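Local coordinates for protein endoglucanase, family GH5 (Zobellia galactanivorans, PDB 6GL2) that probably hydrolyses beta-glucans of the hemicellulose type, such as mixed-linked glucan, as a glycoside hydrolase of family 5, at residues I113-L127 against Q167-S180. Numbering follows the deposited sequence.
Sequences ILPTYEKADEVKDEL and QEGRDAVNQYHQVS
This is a helix-to-helix contact on the outside of a (beta/alpha)8 TIM barrel. Helices 117-137 and 167-186 follow barrel strands 101-105 and 145-148, which are neighbours. Their segments 117-127 and 167-180 run roughly parallel, crossing at -26° with axes 9.2 Å apart. Tyr176 is the knob, set among Ala120, Val123, Lys124 and Leu127. Val123 CG1 lies over the centre of the Tyr176 ring, 3.5 Å from the centroid. That methyl is anti to the backbone N (chi1 167°), which turns it onto the ring face. Lys124 CG and Ala120 CA meet the ring edge. Tyr176 OH donates to Leu114 O at 2.6 Å and so ties the loop before helix 117-137 to helix 167-186. A phenylalanine in place of Tyr176 would probably leave Leu114 O without this donor and the loop less firmly tied. Pro115 packs on Ala172 and Val173, and Gly169 CA makes a CA-H...O contact with Pro115 O. Further along, Val179 packs on Lys124, whose NZ donates to Gln175 OE1. Near the N-terminal ends of both helices, Glu168 CG lies over one face of the Tyr117 ring. Glu168 OE2 accepts from Tyr117 N at 2.7 Å through its anti lone pair, and a water links it to Glu118 N.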
loop_
_atom_site.group_PDB
_atom_site.type_symbol
_atom_site.label_atom_id
_atom_site.label_comp_id
_atom_site.label_asym_id
_atom_site.label_seq_id
_atom_site.Cartn_x
_atom_site.Cartn_y
_atom_site.Cartn_z
ATOM N N ILE A 113 10.929 -1.759 13.307
ATOM C CA ILE A 113 10.071 -0.568 13.355
ATOM C C ILE A 113 8.987 -0.707 14.445
ATOM O O ILE A 113 7.781 -0.521 14.245
ATOM C CB ILE A 113 9.432 -0.186 11.967
ATOM C CG1 ILE A 113 10.475 -0.165 10.882
ATOM C CG2 ILE A 113 8.711 1.178 12.034
ATOM C CD1 ILE A 113 9.942 -0.113 9.452
ATOM N N LEU A 114 9.387 -1.111 15.632
ATOM C CA LEU A 114 8.402 -1.372 16.689
ATOM C C LEU A 114 7.946 -0.072 17.277
ATOM O O LEU A 114 8.787 0.737 17.666
ATOM C CB LEU A 114 9.073 -2.184 17.807
ATOM C CG LEU A 114 8.977 -3.728 17.794
ATOM C CD1 LEU A 114 9.857 -4.467 18.804
ATOM C CD2 LEU A 114 7.562 -4.166 18.071
ATOM N N PRO A 115 6.633 0.219 17.273
ATOM C CA PRO A 115 6.074 1.482 17.724
ATOM C C PRO A 115 5.889 1.507 19.270
ATOM O O PRO A 115 4.751 1.490 19.775
ATOM C CB PRO A 115 4.786 1.598 16.938
ATOM C CG PRO A 115 4.345 0.207 16.825
ATOM C CD PRO A 115 5.595 -0.657 16.717
ATOM N N THR A 116 7.014 1.580 19.976
ATOM C CA THR A 116 7.014 1.756 21.443
ATOM C C THR A 116 7.998 2.856 21.751
ATOM O O THR A 116 8.951 3.100 21.010
ATOM C CB THR A 116 7.473 0.466 22.176
ATOM O OG1 THR A 116 8.846 0.267 21.915
ATOM C CG2 THR A 116 6.648 -0.806 21.707
ATOM N N TYR A 117 7.753 3.575 22.881
ATOM C CA TYR A 117 8.715 4.661 23.306
ATOM C C TYR A 117 10.098 4.074 23.537
ATOM O O TYR A 117 11.081 4.752 23.257
ATOM C CB TYR A 117 8.207 5.464 24.494
ATOM C CG TYR A 117 6.923 6.198 24.238
ATOM C CD1 TYR A 117 6.724 6.878 23.043
ATOM C CD2 TYR A 117 5.906 6.243 25.168
ATOM C CE1 TYR A 117 5.555 7.558 22.799
ATOM C CE2 TYR A 117 4.707 6.960 24.905
ATOM C CZ TYR A 117 4.568 7.601 23.724
ATOM O OH TYR A 117 3.432 8.330 23.339
ATOM N N GLU A 118 10.180 2.864 24.045
ATOM C CA GLU A 118 11.427 2.150 24.348
ATOM C C GLU A 118 12.278 2.041 23.091
ATOM O O GLU A 118 13.501 2.186 23.139
ATOM C CB GLU A 118 11.203 0.746 24.911
ATOM N N LYS A 119 11.668 1.688 21.946
ATOM C CA LYS A 119 12.423 1.455 20.713
ATOM C C LYS A 119 12.455 2.643 19.816
ATOM O O LYS A 119 13.226 2.626 18.861
ATOM C CB LYS A 119 11.759 0.324 19.962
ATOM C CG LYS A 119 11.792 -1.022 20.675
ATOM C CD LYS A 119 13.070 -1.795 20.519
ATOM C CE LYS A 119 12.778 -3.311 20.582
ATOM N NZ LYS A 119 13.972 -4.217 20.634
ATOM N N ALA A 120 11.604 3.629 20.016
ATOM C CA ALA A 120 11.470 4.758 19.080
ATOM C C ALA A 120 12.712 5.421 18.665
ATOM O O ALA A 120 12.878 5.780 17.509
ATOM C CB ALA A 120 10.444 5.797 19.571
ATOM N N ASP A 121 13.613 5.669 19.615
ATOM C CA ASP A 121 14.766 6.475 19.259
ATOM C C ASP A 121 15.700 5.735 18.229
ATOM O O ASP A 121 16.181 6.285 17.222
ATOM C CB ASP A 121 15.514 7.035 20.515
ATOM C CG ASP A 121 14.521 7.670 21.646
ATOM O OD1 ASP A 121 13.502 8.443 21.422
ATOM O OD2 ASP A 121 14.810 7.323 22.826
ATOM N N GLU A 122 15.922 4.466 18.425
ATOM C CA GLU A 122 16.677 3.645 17.486
ATOM C C GLU A 122 15.925 3.470 16.146
ATOM O O GLU A 122 16.522 3.512 15.078
ATOM C CB GLU A 122 16.987 2.277 18.107
ATOM C CG GLU A 122 17.756 1.267 17.320
ATOM N N VAL A 123 14.616 3.303 16.218
ATOM C CA VAL A 123 13.816 3.135 14.981
ATOM C C VAL A 123 13.938 4.383 14.161
ATOM O O VAL A 123 14.137 4.328 12.950
ATOM C CB VAL A 123 12.351 2.803 15.274
ATOM C CG1 VAL A 123 11.523 2.966 13.995
ATOM C CG2 VAL A 123 12.221 1.449 15.941
ATOM N N LYS A 124 13.815 5.562 14.786
ATOM C CA LYS A 124 13.827 6.810 14.031
ATOM C C LYS A 124 15.183 7.017 13.426
ATOM O O LYS A 124 15.291 7.514 12.282
ATOM C CB LYS A 124 13.450 7.966 14.987
ATOM C CG LYS A 124 11.958 7.903 15.316
ATOM C CD LYS A 124 11.543 8.694 16.576
ATOM C CE LYS A 124 11.724 10.175 16.404
ATOM N NZ LYS A 124 11.357 10.838 17.709
ATOM N N ASP A 125 16.239 6.591 14.069
ATOM C CA ASP A 125 17.566 6.716 13.471
ATOM C C ASP A 125 17.698 5.853 12.156
ATOM O O ASP A 125 18.173 6.291 11.126
ATOM C CB ASP A 125 18.664 6.305 14.457
ATOM C CG ASP A 125 18.846 7.261 15.669
ATOM O OD1 ASP A 125 18.393 8.428 15.699
ATOM O OD2 ASP A 125 19.401 6.661 16.666
ATOM N N GLU A 126 17.295 4.586 12.287
ATOM C CA GLU A 126 17.353 3.648 11.162
ATOM C C GLU A 126 16.433 4.087 10.035
ATOM O O GLU A 126 16.872 4.078 8.869
ATOM C CB GLU A 126 17.022 2.215 11.622
ATOM C CG GLU A 126 17.220 1.277 10.434
ATOM C CD GLU A 126 17.261 -0.199 10.796
ATOM O OE1 GLU A 126 17.059 -0.549 11.964
ATOM O OE2 GLU A 126 17.471 -0.951 9.788
ATOM N N LEU A 127 15.226 4.476 10.351
ATOM C CA LEU A 127 14.277 4.893 9.313
ATOM C C LEU A 127 14.749 6.062 8.505
ATOM O O LEU A 127 14.597 6.124 7.330
ATOM C CB LEU A 127 12.902 5.224 9.903
ATOM C CG LEU A 127 11.842 4.202 9.980
ATOM C CD1 LEU A 127 10.586 4.920 10.520
ATOM C CD2 LEU A 127 11.563 3.668 8.552
ATOM N N GLN A 167 -2.375 4.413 22.586
ATOM C CA GLN A 167 -1.948 5.744 22.352
ATOM C C GLN A 167 -0.446 5.847 22.101
ATOM O O GLN A 167 -0.024 6.660 21.206
ATOM C CB GLN A 167 -2.329 6.676 23.539
ATOM C CG GLN A 167 -2.002 8.126 23.226
ATOM C CD GLN A 167 -2.897 8.621 22.102
ATOM O OE1 GLN A 167 -4.143 8.582 22.234
ATOM N NE2 GLN A 167 -2.292 9.081 20.987
ATOM N N GLU A 168 0.324 5.100 22.846
ATOM C CA GLU A 168 1.749 5.060 22.644
ATOM C C GLU A 168 2.104 4.586 21.214
ATOM O O GLU A 168 2.928 5.161 20.572
ATOM C CB GLU A 168 2.398 4.160 23.622
ATOM C CG GLU A 168 3.876 3.812 23.374
ATOM C CD GLU A 168 4.458 2.770 24.318
ATOM O OE1 GLU A 168 3.727 1.984 25.054
ATOM O OE2 GLU A 168 5.678 2.592 24.374
ATOM N N GLY A 169 1.423 3.539 20.763
ATOM C CA GLY A 169 1.704 2.980 19.430
ATOM C C GLY A 169 1.332 4.003 18.403
ATOM O O GLY A 169 2.137 4.183 17.438
ATOM N N ARG A 170 0.202 4.706 18.439
ATOM C CA ARG A 170 -0.160 5.685 17.441
ATOM C C ARG A 170 0.803 6.838 17.471
ATOM O O ARG A 170 1.090 7.437 16.434
ATOM C CB ARG A 170 -1.572 6.187 17.615
ATOM C CG ARG A 170 -2.608 5.089 17.395
ATOM C CD ARG A 170 -4.065 5.560 17.456
ATOM N NE ARG A 170 -4.467 6.093 18.753
ATOM C CZ ARG A 170 -4.888 5.339 19.730
ATOM N NH1 ARG A 170 -5.246 5.936 20.874
ATOM N NH2 ARG A 170 -5.050 4.048 19.658
ATOM N N ASP A 171 1.241 7.261 18.657
ATOM C CA ASP A 171 2.201 8.337 18.784
ATOM C C ASP A 171 3.508 7.962 18.106
ATOM O O ASP A 171 4.025 8.798 17.302
ATOM C CB ASP A 171 2.492 8.632 20.257
ATOM C CG ASP A 171 1.432 9.430 20.954
ATOM O OD1 ASP A 171 0.516 9.965 20.330
ATOM O OD2 ASP A 171 1.593 9.525 22.207
ATOM N N ALA A 172 4.031 6.809 18.397
ATOM C CA ALA A 172 5.238 6.384 17.766
ATOM C C ALA A 172 5.098 6.275 16.264
ATOM O O ALA A 172 5.992 6.723 15.523
ATOM C CB ALA A 172 5.652 5.092 18.391
ATOM N N VAL A 173 3.992 5.664 15.796
ATOM C CA VAL A 173 3.801 5.615 14.351
ATOM C C VAL A 173 3.812 7.001 13.742
ATOM O O VAL A 173 4.454 7.213 12.700
ATOM C CB VAL A 173 2.524 4.829 13.968
ATOM C CG1 VAL A 173 2.208 5.053 12.496
ATOM C CG2 VAL A 173 2.806 3.368 14.334
ATOM N N ASN A 174 3.111 8.033 14.316
ATOM C CA ASN A 174 3.205 9.342 13.799
ATOM C C ASN A 174 4.671 9.846 13.773
ATOM O O ASN A 174 5.035 10.564 12.808
ATOM C CB ASN A 174 2.301 10.307 14.600
ATOM C CG ASN A 174 0.821 10.239 14.176
ATOM O OD1 ASN A 174 0.467 10.070 12.989
ATOM N ND2 ASN A 174 -0.074 10.431 15.186
ATOM N N GLN A 175 5.422 9.553 14.814
ATOM C CA GLN A 175 6.813 9.996 14.788
ATOM C C GLN A 175 7.624 9.334 13.666
ATOM O O GLN A 175 8.529 9.976 13.111
ATOM C CB GLN A 175 7.483 9.698 16.110
ATOM C CG GLN A 175 6.945 10.567 17.259
ATOM C CD GLN A 175 7.613 10.291 18.527
ATOM O OE1 GLN A 175 8.755 9.944 18.608
ATOM N NE2 GLN A 175 6.828 10.377 19.615
ATOM N N TYR A 176 7.301 8.064 13.401
ATOM C CA TYR A 176 8.044 7.376 12.353
ATOM C C TYR A 176 7.686 7.918 10.971
ATOM O O TYR A 176 8.570 8.088 10.120
ATOM C CB TYR A 176 7.677 5.935 12.416
ATOM C CG TYR A 176 8.138 5.205 13.672
ATOM C CD1 TYR A 176 8.941 5.840 14.585
ATOM C CD2 TYR A 176 7.684 3.971 14.017
ATOM C CE1 TYR A 176 9.310 5.186 15.763
ATOM C CE2 TYR A 176 8.031 3.282 15.154
ATOM C CZ TYR A 176 8.833 3.951 16.075
ATOM O OH TYR A 176 9.221 3.272 17.273
ATOM N N HIS A 177 6.442 8.304 10.766
ATOM C CA HIS A 177 6.078 8.995 9.535
ATOM C C HIS A 177 6.774 10.327 9.436
ATOM O O HIS A 177 7.156 10.787 8.334
ATOM C CB HIS A 177 4.580 9.153 9.391
ATOM C CG HIS A 177 3.880 7.866 8.983
ATOM N ND1 HIS A 177 4.266 7.137 7.841
ATOM C CD2 HIS A 177 2.853 7.180 9.559
ATOM C CE1 HIS A 177 3.414 6.163 7.689
ATOM N NE2 HIS A 177 2.568 6.132 8.749
ATOM N N GLN A 178 6.876 11.024 10.562
ATOM C CA GLN A 178 7.570 12.342 10.576
ATOM C C GLN A 178 9.019 12.181 10.128
ATOM O O GLN A 178 9.416 12.959 9.227
ATOM C CB GLN A 178 7.464 12.967 11.979
ATOM C CG GLN A 178 8.157 14.332 12.098
ATOM C CD GLN A 178 7.443 15.482 11.526
ATOM O OE1 GLN A 178 8.086 16.335 10.827
ATOM N NE2 GLN A 178 6.169 15.575 11.754
ATOM N N VAL A 179 9.715 11.232 10.689
ATOM C CA VAL A 179 11.117 10.960 10.316
ATOM C C VAL A 179 11.181 10.663 8.821
ATOM O O VAL A 179 12.118 11.079 8.123
ATOM C CB VAL A 179 11.693 9.775 11.102
ATOM C CG1 VAL A 179 12.970 9.278 10.461
ATOM C CG2 VAL A 179 11.909 10.187 12.540
ATOM N N SER A 180 10.282 9.823 8.314
ATOM C CA SER A 180 10.323 9.303 6.953
ATOM C C SER A 180 10.008 10.377 5.954
ATOM O O SER A 180 10.714 10.555 4.926
ATOM C CB SER A 180 9.398 8.165 6.816
ATOM O OG SER A 180 9.671 7.077 7.667
HETATM O O HOH W 1 7.767 1.471 25.706
#